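Lysine cyclodeaminase (Streptomyces pristinaespiralis, PDB 5YU3) catalyses the NAD-dependent cyclodeamination of L-lysine, probably giving L-pipecolic acid and ammonia, and also recognises L-ornithine and L-2,4-diaminobutyric acid. Local coordinates at residues 197-202 / 220-225; 205-210 / 241-246; 227-232 / 295-300. All blocks are in the same frame, centred on the assembly; numbering follows the deposited sequence.

Interaction 1 of 3, residues 197-202 / 220-225; sequences RIAAEA and PDTGVR
The guanidinium of Arg225 meets the C-terminal end of helix 195-201 in two ways: the carbonyl O of Glu201 lies over one of its faces, and the O of Ala200 sits at its edge, near the plane. Glu201 O comes to 2.9 Å from Arg225 NH1, but from above the flat group the angle is too poor for a hydrogen bond, and the closeness reads as electrostatic. A water that donates to Ala200 O accepts a weak bond from the same NH1, while NH2 takes its salt bridge from Asp203, just past the helix. The chain, bent at chi2 (-102°) and chi3 (-88°), lays its CG 3.4 Å from Ala200 O, bringing the arginine back along the helix end. A second guanidinium, that of Arg197, has Glu201 OE1 in its plane at 2.8 Å from NE, a salt bridge between residues one helical turn apart.

The backbones are joined by a water that donates to Ala199 O and Ala202 O and accepts from Arg225 N. Beside it Val224 CA gives a CH...O contact to Ala199 O, and Val224 CG1 packs 4.0 Å from Ala199 CB. Replacing Arg225 by alanine is likely to cost Asp203 its salt bridge, leaving it with His227, and to take the guanidinium away from Glu201 O.

Positive charge and water meeting carbonyls at a helix C-terminus suit the negative end of the helix dipole. Here they tie the helix leading into strand 204-207 of the Rossmann-type nucleotide-binding sheet to the loop leading into strand 229-232.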
loop_
_atom_site.group_PDB
_atom_site.type_symbol
_atom_site.label_atom_id
_atom_site.label_comp_id
_atom_site.label_asym_id
_atom_site.label_seq_id
_atom_site.Cartn_x
_atom_site.Cartn_y
_atom_site.Cartn_z
ATOM N N ARG A 197 -36.525 13.660 13.652
ATOM C CA ARG A 197 -37.598 12.712 13.373
ATOM C C ARG A 197 -37.042 11.311 13.157
ATOM O O ARG A 197 -37.634 10.325 13.608
ATOM C CB ARG A 197 -38.409 13.164 12.155
ATOM C CG ARG A 197 -39.439 12.124 11.729
ATOM C CD ARG A 197 -40.549 12.651 10.814
ATOM N NE ARG A 197 -41.505 11.571 10.582
ATOM C CZ ARG A 197 -41.870 11.106 9.392
ATOM N NH1 ARG A 197 -41.394 11.648 8.281
ATOM N NH2 ARG A 197 -42.733 10.101 9.318
ATOM N N ILE A 198 -35.901 11.210 12.472
ATOM C CA ILE A 198 -35.268 9.912 12.261
ATOM C C ILE A 198 -34.895 9.285 13.596
ATOM O O ILE A 198 -35.148 8.096 13.833
ATOM C CB ILE A 198 -34.045 10.073 11.337
ATOM C CG1 ILE A 198 -34.497 10.493 9.929
ATOM C CG2 ILE A 198 -33.221 8.784 11.292
ATOM C CD1 ILE A 198 -33.349 10.909 9.008
ATOM N N ALA A 199 -34.310 10.081 14.500
ATOM C CA ALA A 199 -33.961 9.581 15.828
ATOM C C ALA A 199 -35.188 9.057 16.568
ATOM O O ALA A 199 -35.136 7.995 17.198
ATOM C CB ALA A 199 -33.272 10.685 16.631
ATOM N N ALA A 200 -36.316 9.769 16.470
ATOM C CA ALA A 200 -37.505 9.370 17.219
ATOM C C ALA A 200 -38.174 8.125 16.647
ATOM O O ALA A 200 -38.759 7.341 17.406
ATOM C CB ALA A 200 -38.513 10.523 17.267
ATOM N N GLU A 201 -38.115 7.917 15.327
ATOM C CA GLU A 201 -38.984 6.935 14.693
ATOM C C GLU A 201 -38.279 5.689 14.171
ATOM O O GLU A 201 -38.953 4.682 13.941
ATOM C CB GLU A 201 -39.756 7.586 13.535
ATOM C CG GLU A 201 -40.891 8.491 14.006
ATOM C CD GLU A 201 -41.694 9.104 12.866
ATOM O OE1 GLU A 201 -42.074 10.289 12.977
ATOM O OE2 GLU A 201 -41.957 8.404 11.866
ATOM N N ALA A 202 -36.961 5.711 14.000
ATOM C CA ALA A 202 -36.291 4.585 13.354
ATOM C C ALA A 202 -36.065 3.429 14.321
ATOM O O ALA A 202 -35.805 3.624 15.513
ATOM C CB ALA A 202 -34.951 5.029 12.758
ATOM N N PRO A 220 -28.885 14.059 16.334
ATOM C CA PRO A 220 -28.933 14.835 17.578
ATOM C C PRO A 220 -29.129 13.963 18.805
ATOM O O PRO A 220 -29.724 12.884 18.749
ATOM C CB PRO A 220 -30.129 15.764 17.363
ATOM C CG PRO A 220 -31.000 14.947 16.286
ATOM C CD PRO A 220 -30.163 14.257 15.555
ATOM N N ASP A 221 -28.610 14.459 19.931
ATOM C CA ASP A 221 -28.756 13.803 21.231
ATOM C C ASP A 221 -30.162 14.085 21.737
ATOM O O ASP A 221 -30.410 15.059 22.450
ATOM C CB ASP A 221 -27.704 14.303 22.215
ATOM C CG ASP A 221 -27.758 13.580 23.557
ATOM O OD1 ASP A 221 -28.541 12.611 23.709
ATOM O OD2 ASP A 221 -27.007 13.993 24.463
ATOM N N THR A 222 -31.100 13.230 21.350
ATOM C CA THR A 222 -32.487 13.403 21.752
ATOM C C THR A 222 -33.120 12.021 21.904
ATOM O O THR A 222 -32.425 10.998 21.935
ATOM C CB THR A 222 -33.223 14.301 20.751
ATOM O OG1 THR A 222 -34.636 14.203 20.972
ATOM C CG2 THR A 222 -32.899 13.888 19.311
ATOM N N GLY A 223 -34.444 11.995 22.024
ATOM C CA GLY A 223 -35.161 10.756 22.233
ATOM C C GLY A 223 -34.972 9.770 21.098
ATOM O O GLY A 223 -35.080 10.138 19.925
ATOM N N VAL A 224 -34.665 8.519 21.436
ATOM C CA VAL A 224 -34.591 7.433 20.469
ATOM C C VAL A 224 -35.405 6.268 21.014
ATOM O O VAL A 224 -35.721 6.200 22.203
ATOM C CB VAL A 224 -33.138 6.992 20.192
ATOM C CG1 VAL A 224 -32.329 8.145 19.589
ATOM C CG2 VAL A 224 -32.490 6.499 21.475
ATOM N N ARG A 225 -35.748 5.341 20.129
ATOM C CA ARG A 225 -36.459 4.156 20.576
ATOM C C ARG A 225 -35.552 3.293 21.442
ATOM O O ARG A 225 -34.334 3.250 21.253
ATOM C CB ARG A 225 -36.970 3.367 19.381
ATOM C CG ARG A 225 -37.697 4.252 18.404
ATOM C CD ARG A 225 -39.171 4.091 18.559
ATOM N NE ARG A 225 -39.640 2.993 17.730
ATOM C CZ ARG A 225 -40.353 3.154 16.624
ATOM N NH1 ARG A 225 -40.691 4.376 16.219
ATOM N NH2 ARG A 225 -40.731 2.097 15.929
HETATM O O HOH W 1 -34.833 5.460 17.414
HETATM O O HOH W 2 -41.880 6.670 17.864
#

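Interaction 2 of 3, residues 205-210 / 241-246; sequences ISTATS and TELPLG. With NAD (nicotinamide-adenine-dinucleotide), chain F.
Glu242 reaches across to the end of strand 204-207 and spends both carboxylate oxygens on two threonines. Its OE2 accepts twice from one residue: the hydroxyl OG1 of Thr209 approaches at 2.7 Å on the anti lone pair, and the amide N of Thr209 at 2.8 Å nearly along the C-O axis. Thr209 OG1 in turn accepts from Val211 N. The other oxygen, OE1, takes the hydroxyl of Thr207, whose OG1 stands 2.6 Å away and 55° out of the carboxylate plane; a weak bond from the N of Gly234 is added from outside. With three donors from the strand end, the buried carboxylate is held against rotation, and these bonds probably help to offset the cost of burying its charge.

The threonines are set for this by their first torsions. In both, OG1 stands between the backbone N and the carbonyl carbon (chi1 64° in Thr207, 75° in Thr209), which presents the hydroxyls to the glutamate. The methyl CG2 of Thr207 meanwhile lies 4.0 Å from Leu243 CD2, an apolar margin to the polar cluster. Glu242 itself extends straight beyond CG, and its backbone N is bonded to Glu266, which also takes the N of Leu243.

Past Thr209 the chain turns to the cofactor. Ser210 N donates to the ribose oxygen O4B of NAD at 3.1 Å, while Thr209 CB packs 3.6 Å from the adenine carbon C4A. The same glutamate that grips Thr209 thus probably helps to position a residue of the NAD pocket from the second shell. A loop beyond the carboxyl end of a parallel strand, touching the adenosine half of the dinucleotide, is characteristic of the Rossmann-type fold to which this domain belongs.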
loop_
_atom_site.group_PDB
_atom_site.type_symbol
_atom_site.label_atom_id
_atom_site.label_comp_id
_atom_site.label_asym_id
_atom_site.label_seq_id
_atom_site.Cartn_x
_atom_site.Cartn_y
_atom_site.Cartn_z
ATOM N N ILE A 205 -30.616 2.635 12.383
ATOM C CA ILE A 205 -30.100 3.806 11.682
ATOM C C ILE A 205 -28.715 3.458 11.159
ATOM O O ILE A 205 -27.955 2.766 11.843
ATOM C CB ILE A 205 -30.031 5.050 12.601
ATOM C CG1 ILE A 205 -31.442 5.524 12.978
ATOM C CG2 ILE A 205 -29.238 6.204 11.943
ATOM C CD1 ILE A 205 -31.467 6.589 14.082
ATOM N N SER A 206 -28.389 3.923 9.953
ATOM C CA SER A 206 -27.006 3.987 9.487
ATOM C C SER A 206 -26.629 5.445 9.264
ATOM O O SER A 206 -27.343 6.177 8.568
ATOM C CB SER A 206 -26.794 3.188 8.181
ATOM O OG SER A 206 -26.891 1.803 8.411
ATOM N N THR A 207 -25.514 5.873 9.857
ATOM C CA THR A 207 -24.931 7.173 9.555
ATOM C C THR A 207 -23.735 6.957 8.638
ATOM O O THR A 207 -22.868 6.130 8.934
ATOM C CB THR A 207 -24.510 7.933 10.825
ATOM O OG1 THR A 207 -23.460 7.235 11.506
ATOM C CG2 THR A 207 -25.697 8.080 11.779
ATOM N N ALA A 208 -23.710 7.672 7.506
ATOM C CA ALA A 208 -22.640 7.480 6.523
ATOM C C ALA A 208 -22.505 8.811 5.785
ATOM O O ALA A 208 -23.017 8.999 4.672
ATOM C CB ALA A 208 -22.927 6.320 5.562
ATOM N N THR A 209 -21.842 9.763 6.448
ATOM C CA THR A 209 -21.732 11.126 5.963
ATOM C C THR A 209 -20.281 11.477 5.684
ATOM O O THR A 209 -19.357 10.857 6.217
ATOM C CB THR A 209 -22.260 12.136 6.995
ATOM O OG1 THR A 209 -21.283 12.266 8.041
ATOM C CG2 THR A 209 -23.576 11.657 7.588
ATOM N N SER A 210 -20.095 12.525 4.885
ATOM C CA SER A 210 -18.791 13.158 4.711
ATOM C C SER A 210 -18.651 14.386 5.609
ATOM O O SER A 210 -18.053 15.392 5.215
ATOM C CB SER A 210 -18.572 13.527 3.246
ATOM O OG SER A 210 -19.686 14.254 2.750
ATOM N N THR A 241 -16.299 12.402 13.796
ATOM C CA THR A 241 -17.272 11.525 14.425
ATOM C C THR A 241 -18.661 11.925 13.952
ATOM O O THR A 241 -18.867 13.019 13.411
ATOM C CB THR A 241 -17.216 11.606 15.957
ATOM O OG1 THR A 241 -17.417 12.968 16.353
ATOM C CG2 THR A 241 -15.868 11.107 16.492
ATOM N N GLU A 242 -19.622 11.031 14.179
ATOM C CA GLU A 242 -20.989 11.264 13.738
ATOM C C GLU A 242 -22.018 11.222 14.853
ATOM O O GLU A 242 -23.095 11.805 14.690
ATOM C CB GLU A 242 -21.387 10.229 12.671
ATOM C CG GLU A 242 -20.566 10.367 11.395
ATOM C CD GLU A 242 -20.954 9.358 10.331
ATOM O OE1 GLU A 242 -21.165 8.171 10.665
ATOM O OE2 GLU A 242 -21.037 9.767 9.154
ATOM N N LEU A 243 -21.733 10.550 15.973
ATOM C CA LEU A 243 -22.785 10.361 16.959
ATOM C C LEU A 243 -22.555 11.240 18.188
ATOM O O LEU A 243 -21.418 11.616 18.501
ATOM C CB LEU A 243 -22.885 8.901 17.418
ATOM C CG LEU A 243 -23.207 7.849 16.355
ATOM C CD1 LEU A 243 -23.345 6.464 16.992
ATOM C CD2 LEU A 243 -24.492 8.230 15.632
ATOM N N PRO A 244 -23.612 11.577 18.913
ATOM C CA PRO A 244 -23.436 12.390 20.120
ATOM C C PRO A 244 -22.881 11.557 21.262
ATOM O O PRO A 244 -23.249 10.394 21.447
ATOM C CB PRO A 244 -24.851 12.895 20.412
ATOM C CG PRO A 244 -25.802 11.912 19.573
ATOM C CD PRO A 244 -25.074 11.318 18.655
ATOM N N LEU A 245 -21.965 12.161 22.026
ATOM C CA LEU A 245 -21.322 11.440 23.122
ATOM C C LEU A 245 -22.349 10.851 24.082
ATOM O O LEU A 245 -22.217 9.701 24.520
ATOM C CB LEU A 245 -20.368 12.373 23.877
ATOM C CG LEU A 245 -19.692 11.752 25.102
ATOM C CD1 LEU A 245 -18.822 10.554 24.704
ATOM C CD2 LEU A 245 -18.879 12.803 25.869
ATOM N N GLY A 246 -23.386 11.623 24.408
ATOM C CA GLY A 246 -24.373 11.147 25.369
ATOM C C GLY A 246 -25.040 9.863 24.926
ATOM O O GLY A 246 -25.229 8.940 25.723
HETATM P PA NAD F . -20.526 10.284 -0.321
HETATM O O1A NAD F . -19.784 11.555 -0.591
HETATM O O2A NAD F . -21.081 9.473 -1.475
HETATM O O5B NAD F . -21.792 10.632 0.609
HETATM C C5B NAD F . -21.601 11.328 1.847
HETATM C C4B NAD F . -22.853 12.162 2.068
HETATM O O4B NAD F . -22.806 12.747 3.372
HETATM C C3B NAD F . -22.938 13.332 1.083
HETATM O O3B NAD F . -24.153 13.240 0.308
HETATM C C2B NAD F . -22.940 14.563 1.975
HETATM O O2B NAD F . -23.777 15.617 1.506
HETATM C C1B NAD F . -23.473 13.999 3.273
HETATM N N9A NAD F . -23.190 14.777 4.498
HETATM C C8A NAD F . -22.081 15.487 4.811
HETATM N N7A NAD F . -22.210 16.042 6.059
HETATM C C5A NAD F . -23.420 15.669 6.539
HETATM C C6A NAD F . -24.208 15.888 7.766
HETATM N N6A NAD F . -23.715 16.634 8.784
HETATM N N1A NAD F . -25.420 15.296 7.849
HETATM C C2A NAD F . -25.948 14.545 6.864
HETATM N N3A NAD F . -25.298 14.315 5.712
HETATM C C4A NAD F . -24.057 14.838 5.506
HETATM O O3 NAD F . -19.544 9.343 0.569
HETATM P PN NAD F . -19.770 7.811 0.972
HETATM O O1N NAD F . -21.248 7.582 1.188
HETATM O O2N NAD F . -19.001 6.954 -0.010
HETATM O O5D NAD F . -18.982 7.713 2.376
HETATM C C5D NAD F . -19.554 8.270 3.561
HETATM C C4D NAD F . -18.641 7.950 4.745
HETATM O O4D NAD F . -18.487 6.537 4.873
HETATM C C3D NAD F . -17.240 8.505 4.551
HETATM O O3D NAD F . -16.740 8.950 5.831
HETATM C C2D NAD F . -16.443 7.292 4.128
HETATM O O2D NAD F . -15.034 7.437 4.353
HETATM C C1D NAD F . -17.095 6.238 4.998
HETATM N N1N NAD F . -16.853 4.859 4.593
HETATM C C2N NAD F . -16.783 3.930 5.557
HETATM C C3N NAD F . -16.551 2.597 5.250
HETATM C C7N NAD F . -16.500 1.601 6.360
HETATM O O7N NAD F . -16.077 0.481 6.156
HETATM N N7N NAD F . -16.976 1.964 7.563
HETATM C C4N NAD F . -16.426 2.204 3.914
HETATM C C5N NAD F . -16.534 3.190 2.935
HETATM C C6N NAD F . -16.758 4.520 3.294
#

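Interaction 3 of 3, residues 227-232 / 295-300; sequences HLHINA and TLSVFD. With NA (sodium ion), chain E.
His229 and Ser297 face each other on one side of two parallel strands, the ring swung across the gap to its neighbour. With CG anti to the backbone N (chi1 174°), the imidazole brings ND1 to 2.8 Å from Ser297 OG, which lies at the ring edge near its plane; this is a hydrogen bond in which either atom could be the donor. The other ring nitrogen, NE2, donates to Asn231 OD1 at 2.9 Å, arriving from above the carbonyl plane of the amide. A polar chain therefore runs Ser297, His229, Asn231, and it fixes the rotation of the imidazole.

The next residue on this face, Phe299, crosses both side chains obliquely. Its CB packs 3.7 Å from His229 CE1, and its ring offers an edge to Asn231, whose OD1 lies near the ring plane at 3.6 Å from CD2; amide and ring stand 82° apart. The other face is apolar in its middle. Val298 touches both neighbours, its CG2 4.2 Å from Ile230 CB and its CG1 near Ala232 CB, while Leu228 and Leu296 lie side by side, pointing the same way.

Between the two faces the backbones pair in regular parallel fashion, from Ser297 N on Leu228 O to Ala232 N on Phe299 O. At the carboxyl ends Ala232 O and Asp300 OD1 each bind the sodium ion at 2.8 Å, with Gly234 and Ser301 completing the site. Asp300 also accepts from backbone amides, OD2 from Cys267 N and OD1 from Glu266 N.

The pair sits inside the parallel sheet, between strands 204-207 and 252-255. Helix 115-133 covers the His229 and Phe299 face, and helix 245-250 packs against Ile230 and Leu296.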
loop_
_atom_site.group_PDB
_atom_site.type_symbol
_atom_site.label_atom_id
_atom_site.label_comp_id
_atom_site.label_asym_id
_atom_site.label_seq_id
_atom_site.Cartn_x
_atom_site.Cartn_y
_atom_site.Cartn_z
ATOM N N HIS A 227 -34.974 0.200 21.623
ATOM C CA HIS A 227 -34.286 -0.905 20.963
ATOM C C HIS A 227 -33.388 -0.462 19.818
ATOM O O HIS A 227 -32.845 -1.325 19.117
ATOM C CB HIS A 227 -35.310 -1.899 20.428
ATOM C CG HIS A 227 -36.295 -1.283 19.486
ATOM N ND1 HIS A 227 -37.423 -0.615 19.919
ATOM C CD2 HIS A 227 -36.307 -1.202 18.133
ATOM C CE1 HIS A 227 -38.096 -0.165 18.874
ATOM N NE2 HIS A 227 -37.443 -0.512 17.777
ATOM N N LEU A 228 -33.225 0.846 19.609
ATOM C CA LEU A 228 -32.520 1.354 18.430
ATOM C C LEU A 228 -31.141 0.721 18.270
ATOM O O LEU A 228 -30.379 0.591 19.238
ATOM C CB LEU A 228 -32.382 2.881 18.521
ATOM C CG LEU A 228 -31.470 3.548 17.477
ATOM C CD1 LEU A 228 -32.023 3.339 16.053
ATOM C CD2 LEU A 228 -31.284 5.023 17.755
ATOM N N HIS A 229 -30.833 0.308 17.041
ATOM C CA HIS A 229 -29.477 -0.059 16.654
ATOM C C HIS A 229 -28.951 0.925 15.618
ATOM O O HIS A 229 -29.640 1.226 14.637
ATOM C CB HIS A 229 -29.408 -1.472 16.074
ATOM C CG HIS A 229 -28.053 -1.796 15.544
ATOM N ND1 HIS A 229 -26.951 -1.898 16.365
ATOM C CD2 HIS A 229 -27.604 -1.977 14.277
ATOM C CE1 HIS A 229 -25.880 -2.153 15.629
ATOM N NE2 HIS A 229 -26.250 -2.212 14.360
ATOM N N ILE A 230 -27.721 1.399 15.816
ATOM C CA ILE A 230 -27.086 2.334 14.894
ATOM C C ILE A 230 -25.857 1.671 14.293
ATOM O O ILE A 230 -25.001 1.172 15.032
ATOM C CB ILE A 230 -26.672 3.645 15.584
ATOM C CG1 ILE A 230 -27.855 4.284 16.316
ATOM C CG2 ILE A 230 -26.059 4.612 14.544
ATOM C CD1 ILE A 230 -27.463 5.543 17.102
ATOM N N ASN A 231 -25.762 1.682 12.959
ATOM C CA ASN A 231 -24.503 1.390 12.276
ATOM C C ASN A 231 -23.815 2.724 12.019
ATOM O O ASN A 231 -24.282 3.521 11.198
ATOM C CB ASN A 231 -24.732 0.624 10.968
ATOM C CG ASN A 231 -25.559 -0.623 11.161
ATOM O OD1 ASN A 231 -25.115 -1.597 11.771
ATOM N ND2 ASN A 231 -26.785 -0.601 10.635
ATOM N N ALA A 232 -22.735 2.990 12.754
ATOM C CA ALA A 232 -21.970 4.224 12.595
ATOM C C ALA A 232 -20.878 3.949 11.566
ATOM O O ALA A 232 -19.867 3.311 11.865
ATOM C CB ALA A 232 -21.404 4.674 13.939
ATOM N N THR A 295 -32.029 -3.036 23.694
ATOM C CA THR A 295 -31.507 -1.791 24.229
ATOM C C THR A 295 -30.695 -1.096 23.150
ATOM O O THR A 295 -30.480 -1.641 22.062
ATOM C CB THR A 295 -30.645 -2.010 25.487
ATOM O OG1 THR A 295 -29.736 -3.099 25.283
ATOM C CG2 THR A 295 -31.516 -2.369 26.625
ATOM N N LEU A 296 -30.255 0.119 23.455
ATOM C CA LEU A 296 -29.501 0.913 22.490
ATOM C C LEU A 296 -28.165 0.251 22.177
ATOM O O LEU A 296 -27.402 -0.095 23.084
ATOM C CB LEU A 296 -29.269 2.328 23.037
ATOM C CG LEU A 296 -28.383 3.230 22.172
ATOM C CD1 LEU A 296 -29.042 3.483 20.822
ATOM C CD2 LEU A 296 -28.099 4.563 22.899
ATOM N N SER A 297 -27.886 0.062 20.885
ATOM C CA SER A 297 -26.634 -0.534 20.440
ATOM C C SER A 297 -26.038 0.289 19.302
ATOM O O SER A 297 -26.750 0.934 18.527
ATOM C CB SER A 297 -26.826 -2.011 19.991
ATOM O OG SER A 297 -27.883 -2.134 19.038
ATOM N N VAL A 298 -24.711 0.266 19.217
ATOM C CA VAL A 298 -23.981 0.945 18.153
ATOM C C VAL A 298 -22.942 -0.022 17.611
ATOM O O VAL A 298 -22.165 -0.593 18.383
ATOM C CB VAL A 298 -23.289 2.228 18.640
ATOM C CG1 VAL A 298 -22.351 2.764 17.549
ATOM C CG2 VAL A 298 -24.320 3.271 19.040
ATOM N N PHE A 299 -22.935 -0.203 16.292
ATOM C CA PHE A 299 -21.858 -0.898 15.589
ATOM C C PHE A 299 -20.950 0.188 15.036
ATOM O O PHE A 299 -21.355 0.957 14.155
ATOM C CB PHE A 299 -22.409 -1.796 14.477
ATOM C CG PHE A 299 -21.361 -2.284 13.482
ATOM C CD1 PHE A 299 -20.130 -2.767 13.914
ATOM C CD2 PHE A 299 -21.634 -2.279 12.117
ATOM C CE1 PHE A 299 -19.169 -3.229 13.001
ATOM C CE2 PHE A 299 -20.694 -2.749 11.192
ATOM C CZ PHE A 299 -19.447 -3.222 11.636
ATOM N N ASP A 300 -19.744 0.281 15.595
ATOM C CA ASP A 300 -18.745 1.260 15.175
ATOM C C ASP A 300 -17.945 0.658 14.027
ATOM O O ASP A 300 -17.048 -0.159 14.244
ATOM C CB ASP A 300 -17.839 1.634 16.344
ATOM C CG ASP A 300 -16.992 2.853 16.051
ATOM O OD1 ASP A 300 -17.259 3.542 15.040
ATOM O OD2 ASP A 300 -16.071 3.148 16.852
HETATM NA NA NA E . -17.467 4.695 12.489
#

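How the interactions relate
Three contacts whose centres lie 11 to 12 Å apart illustrate how a strand pair, a strand-end loop and a helix end pack round one parallel sheet. Along the chain, interactions 1 and 2 alternate their segments, as do 2 and 3, whereas interaction 1 closes before interaction 3 opens, Ala202 packing on Leu228. Helix 195-201 of interaction 1 leads into strand 204-207 of interaction 2, with Ile198 packed on Ile205 and Asp221 on Pro244. That strand lies beside strand 229-232 of interaction 3, with probable backbone hydrogen bonds between Ile205 and both His229 and Asn231. The series runs from a partly buried helix end to buried strand ends, where interaction 2 meets NAD and interaction 3 the sodium ion.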